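Local coordinates for histidine triad (HIT) protein (Clostridium difficile, PDB 4EGU) that binds guanosine-5'-monophosphate and a zinc ion, and probably acts as a nucleotide hydrolase or transferase of the histidine triad superfamily, at residues Leu42-Lys47 against Val98-Tyr103. Sequence-based numbering, arbitrary orientation.
Sequences LVVPKK and VKHLHY. With ZN (zinc ion), chain D; 5GP (guanosine-5'-monophosphate), chain C.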
ATOM      1  N   LEU A  42       9.177  -1.349  -8.424  1.00  8.51           N
ATOM      2  CA  LEU A  42       8.297  -0.184  -8.473  1.00  8.52           C
ATOM      3  C   LEU A  42       7.192  -0.471  -9.483  1.00  8.30           C
ATOM      4  O   LEU A  42       7.469  -0.862 -10.611  1.00  9.51           O
ATOM      5  CB  LEU A  42       9.072   1.048  -8.918  1.00  9.56           C
ATOM      6  CG  LEU A  42      10.092   1.530  -7.911  1.00 11.03           C
ATOM      7  CD1 LEU A  42      11.131   2.439  -8.537  1.00 12.92           C
ATOM      8  CD2 LEU A  42       9.366   2.306  -6.818  1.00 14.57           C
ATOM      9  N   VAL A  43       5.944  -0.238  -9.075  1.00  8.27           N
ATOM     10  CA  VAL A  43       4.797  -0.418  -9.943  1.00  8.54           C
ATOM     11  C   VAL A  43       4.163   0.944 -10.154  1.00  8.71           C
ATOM     12  O   VAL A  43       3.809   1.612  -9.179  1.00  9.05           O
ATOM     13  CB  VAL A  43       3.759  -1.404  -9.350  1.00  8.90           C
ATOM     14  CG1 VAL A  43       2.691  -1.698 -10.376  1.00  9.55           C
ATOM     15  CG2 VAL A  43       4.433  -2.702  -8.911  1.00 10.28           C
ATOM     16  N   VAL A  44       4.059   1.392 -11.406  1.00  9.50           N
ATOM     17  CA  VAL A  44       3.598   2.760 -11.703  1.00 11.04           C
ATOM     18  C   VAL A  44       2.563   2.774 -12.810  1.00 11.53           C
ATOM     19  O   VAL A  44       2.663   1.994 -13.770  1.00 12.43           O
ATOM     20  CB  VAL A  44       4.705   3.739 -12.117  1.00 12.98           C
ATOM     21  CG1 VAL A  44       5.841   3.660 -11.141  1.00 14.37           C
ATOM     22  CG2 VAL A  44       5.200   3.474 -13.551  1.00 13.52           C
ATOM     23  N   PRO A  45       1.579   3.674 -12.703  1.00 10.25           N
ATOM     24  CA  PRO A  45       0.746   3.916 -13.867  0.60 10.67           C
ATOM     25  C   PRO A  45       1.575   4.626 -14.914  1.00 10.13           C
ATOM     26  O   PRO A  45       2.457   5.415 -14.599  1.00 10.91           O
ATOM     27  CB  PRO A  45      -0.352   4.848 -13.334  0.60 12.10           C
ATOM     28  CG  PRO A  45       0.305   5.578 -12.223  0.60 11.92           C
ATOM     29  CD  PRO A  45       1.319   4.661 -11.640  0.60 11.19           C
ATOM     30  N   LYS A  46       1.256   4.389 -16.170  1.00 10.99           N
ATOM     31  CA  LYS A  46       1.836   5.180 -17.244  1.00 12.40           C
ATOM     32  C   LYS A  46       1.341   6.631 -17.187  1.00 14.28           C
ATOM     33  O   LYS A  46       2.103   7.551 -17.474  1.00 17.26           O
ATOM     34  CB  LYS A  46       1.541   4.527 -18.596  1.00 12.47           C
ATOM     35  CG  LYS A  46       2.304   3.228 -18.765  1.00 12.34           C
ATOM     36  CD  LYS A  46       2.013   2.524 -20.084  1.00 12.88           C
ATOM     37  CE  LYS A  46       3.010   1.397 -20.295  1.00 12.99           C
ATOM     38  NZ  LYS A  46       2.781   0.688 -21.564  1.00 13.36           N
ATOM     39  N   LYS A  47       0.080   6.828 -16.804  1.00 13.47           N
ATOM     40  CA  LYS A  47      -0.469   8.163 -16.573  1.00 13.33           C
ATOM     41  C   LYS A  47       0.191   8.776 -15.339  1.00 12.02           C
ATOM     42  O   LYS A  47       0.368   8.112 -14.319  1.00 13.95           O
ATOM     43  CB  LYS A  47      -1.987   8.095 -16.362  1.00 14.52           C
ATOM     44  CG  LYS A  47      -2.635   9.431 -16.024  1.00 15.42           C
ATOM     45  CD  LYS A  47      -4.171   9.353 -16.007  1.00 17.59           C
ATOM     46  CE  LYS A  47      -4.826  10.660 -15.555  1.00 19.59           C
ATOM     47  NZ  LYS A  47      -4.555  11.761 -16.499  1.00 23.27           N
ATOM     48  N   VAL A  98      10.067  10.877  -5.642  1.00 12.52           N
ATOM     49  CA  VAL A  98       9.622  10.953  -7.042  1.00 11.50           C
ATOM     50  C   VAL A  98       8.122  11.143  -7.055  1.00 10.63           C
ATOM     51  O   VAL A  98       7.366  10.280  -6.595  1.00 10.27           O
ATOM     52  CB  VAL A  98       9.997   9.717  -7.845  1.00 11.80           C
ATOM     53  CG1 VAL A  98       9.482   9.833  -9.267  1.00 13.37           C
ATOM     54  CG2 VAL A  98      11.519   9.510  -7.840  1.00 14.38           C
ATOM     55  N   LYS A  99       7.701  12.290  -7.574  1.00 11.73           N
ATOM     56  CA  LYS A  99       6.311  12.721  -7.499  0.75 10.97           C
ATOM     57  C   LYS A  99       5.531  12.228  -8.725  1.00  9.89           C
ATOM     58  O   LYS A  99       4.971  13.008  -9.509  1.00 10.79           O
ATOM     59  CB  LYS A  99       6.235  14.245  -7.309  0.75 13.86           C
ATOM     60  CG  LYS A  99       6.791  14.708  -5.967  0.75 18.87           C
ATOM     61  CD  LYS A  99       6.716  16.222  -5.841  0.75 28.56           C
ATOM     62  CE  LYS A  99       7.329  16.724  -4.542  0.75 36.81           C
ATOM     63  NZ  LYS A  99       7.269  18.214  -4.429  0.75 41.07           N
ATOM     64  N   HIS A 100       5.483  10.906  -8.837  1.00  9.43           N
ATOM     65  CA  HIS A 100       4.694  10.183  -9.831  1.00  8.96           C
ATOM     66  C   HIS A 100       4.219   8.934  -9.101  1.00  8.45           C
ATOM     67  O   HIS A 100       5.063   8.167  -8.635  1.00  9.19           O
ATOM     68  CB  HIS A 100       5.554   9.805 -11.049  1.00  9.12           C
ATOM     69  CG  HIS A 100       4.845   9.033 -12.114  1.00  9.49           C
ATOM     70  ND1 HIS A 100       4.792   9.476 -13.427  1.00  9.90           N
ATOM     71  CD2 HIS A 100       4.261   7.812 -12.086  1.00 10.30           C
ATOM     72  CE1 HIS A 100       4.173   8.560 -14.145  1.00 10.21           C
ATOM     73  NE2 HIS A 100       3.851   7.540 -13.360  1.00 10.41           N
ATOM     74  N   LEU A 101       2.901   8.731  -8.989  1.00  8.58           N
ATOM     75  CA  LEU A 101       2.342   7.609  -8.234  1.00  8.97           C
ATOM     76  C   LEU A 101       3.129   6.331  -8.467  1.00  8.04           C
ATOM     77  O   LEU A 101       3.308   5.867  -9.600  1.00  9.39           O
ATOM     78  CB  LEU A 101       0.892   7.332  -8.617  1.00 10.08           C
ATOM     79  CG  LEU A 101       0.171   6.317  -7.720  1.00 10.42           C
ATOM     80  CD1 LEU A 101      -0.169   6.937  -6.354  1.00 11.50           C
ATOM     81  CD2 LEU A 101      -1.042   5.777  -8.399  1.00 11.68           C
ATOM     82  N   HIS A 102       3.527   5.693  -7.385  1.00  7.93           N
ATOM     83  CA  HIS A 102       4.234   4.425  -7.468  1.00  8.19           C
ATOM     84  C   HIS A 102       4.043   3.643  -6.198  1.00  7.64           C
ATOM     85  O   HIS A 102       3.942   4.214  -5.115  1.00  8.72           O
ATOM     86  CB  HIS A 102       5.772   4.673  -7.697  0.80  9.36           C
ATOM     87  CG  HIS A 102       6.441   5.486  -6.624  0.80  8.62           C
ATOM     88  ND1 HIS A 102       6.424   6.854  -6.665  0.80  9.60           N
ATOM     89  CD2 HIS A 102       7.150   5.152  -5.514  0.80  9.30           C
ATOM     90  CE1 HIS A 102       7.078   7.342  -5.619  0.80  9.54           C
ATOM     91  NE2 HIS A 102       7.538   6.327  -4.910  0.80  9.51           N
ATOM     92  N   TYR A 103       4.053   2.331  -6.340  1.00  7.72           N
ATOM     93  CA  TYR A 103       4.047   1.417  -5.226  1.00  7.94           C
ATOM     94  C   TYR A 103       5.343   0.638  -5.226  1.00  8.42           C
ATOM     95  O   TYR A 103       5.785   0.152  -6.255  1.00 10.99           O
ATOM     96  CB  TYR A 103       2.845   0.455  -5.309  1.00  8.47           C
ATOM     97  CG  TYR A 103       1.565   1.137  -4.909  1.00  8.73           C
ATOM     98  CD1 TYR A 103       0.954   2.087  -5.703  1.00 10.45           C
ATOM     99  CD2 TYR A 103       1.007   0.892  -3.668  1.00  9.60           C
ATOM    100  CE1 TYR A 103      -0.208   2.745  -5.268  1.00 11.76           C
ATOM    101  CE2 TYR A 103      -0.154   1.537  -3.230  1.00  9.69           C
ATOM    102  CZ  TYR A 103      -0.744   2.458  -4.033  1.00 11.05           C
ATOM    103  OH  TYR A 103      -1.859   3.133  -3.618  1.00 14.34           O
TER
HETATM  104 ZN    ZN D 202       5.408  11.317 -14.195  1.00 10.74          ZN
HETATM  105  P   5GP C 201      10.218   7.266  -3.192  0.80 10.50           P
HETATM  106  O1P 5GP C 201      11.197   7.438  -2.051  0.80 13.64           O
HETATM  107  O2P 5GP C 201       9.910   8.506  -3.984  0.80 11.45           O
HETATM  108  O3P 5GP C 201       8.977   6.641  -2.713  0.80  8.90           O
HETATM  109  O5' 5GP C 201      10.770   6.142  -4.138  0.80 15.29           O
HETATM  110  C5' 5GP C 201      11.413   6.476  -5.345  0.80 16.90           C
HETATM  111  C4' 5GP C 201      12.307   5.365  -5.759  0.80 15.01           C
HETATM  112  O4' 5GP C 201      12.732   5.597  -7.104  0.80 12.48           O
HETATM  113  C3' 5GP C 201      13.576   5.225  -4.917  0.80 13.37           C
HETATM  114  O3' 5GP C 201      13.552   3.989  -4.198  0.80 13.24           O
HETATM  115  C2' 5GP C 201      14.718   5.231  -5.961  0.80 13.87           C
HETATM  116  O2' 5GP C 201      15.752   4.293  -5.736  0.80 14.76           O
HETATM  117  C1' 5GP C 201      13.973   4.984  -7.281  0.80 12.94           C
HETATM  118  N9  5GP C 201      14.593   5.587  -8.452  0.80 13.59           N
HETATM  119  C8  5GP C 201      14.938   6.884  -8.555  0.80 16.51           C
HETATM  120  N7  5GP C 201      15.440   7.130  -9.780  0.80 18.84           N
HETATM  121  C5  5GP C 201      15.393   5.967 -10.462  0.80 15.00           C
HETATM  122  C6  5GP C 201      15.775   5.624 -11.750  0.80 15.43           C
HETATM  123  O6  5GP C 201      16.291   6.440 -12.572  0.80 19.38           O
HETATM  124  N1  5GP C 201      15.557   4.342 -12.085  0.80 15.17           N
HETATM  125  C2  5GP C 201      15.011   3.423 -11.247  0.80 12.66           C
HETATM  126  N2  5GP C 201      14.857   2.174 -11.713  0.80 13.91           N
HETATM  127  N3  5GP C 201      14.639   3.707  -9.989  0.80 12.34           N
HETATM  128  C4  5GP C 201      14.837   4.993  -9.619  0.80 14.76           C
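Pro45 O takes a 2.8 Å hydrogen bond from His100 NE2, lying within 1° of the imidazole plane, while ND1 of the same ring binds zinc at 2.1 Å. Cys6, Cys9 and His48 complete that site, and with CG anti to the backbone N (chi1 179°) the His100 ring links the metal to the end of strand 39-45. Pro45 CD also rests 3.1 Å from Leu101 O, and its ring crosses the Leu101 side chain at about a right angle. Two residues on, His102, the predicted nucleotidylated histidine, is held at both ring nitrogens. Its ND1 donates to His100 O at 2.7 Å. Its NE2 donates to phosphate oxygen O3P of the nucleotide at 2.6 Å, nearly straight at 176°. The bond to His100 O helps fix the ring's rotation, with NE2 facing the phosphate. Val44 CG1 touches His102 CB at 3.6 Å, the two side chains meeting at a slant, and Leu42 CD2 lies beside His102 CD2, those side chains pointing the same way. Val43 and Tyr103 form an antiparallel hydrogen-bonded pair, which starts the pairing of strand 39-45 with strand 103-107; helix 61-77 packs on both their side chains, and Phe8 of helix 7-12 touches Leu42, Val44 and His100.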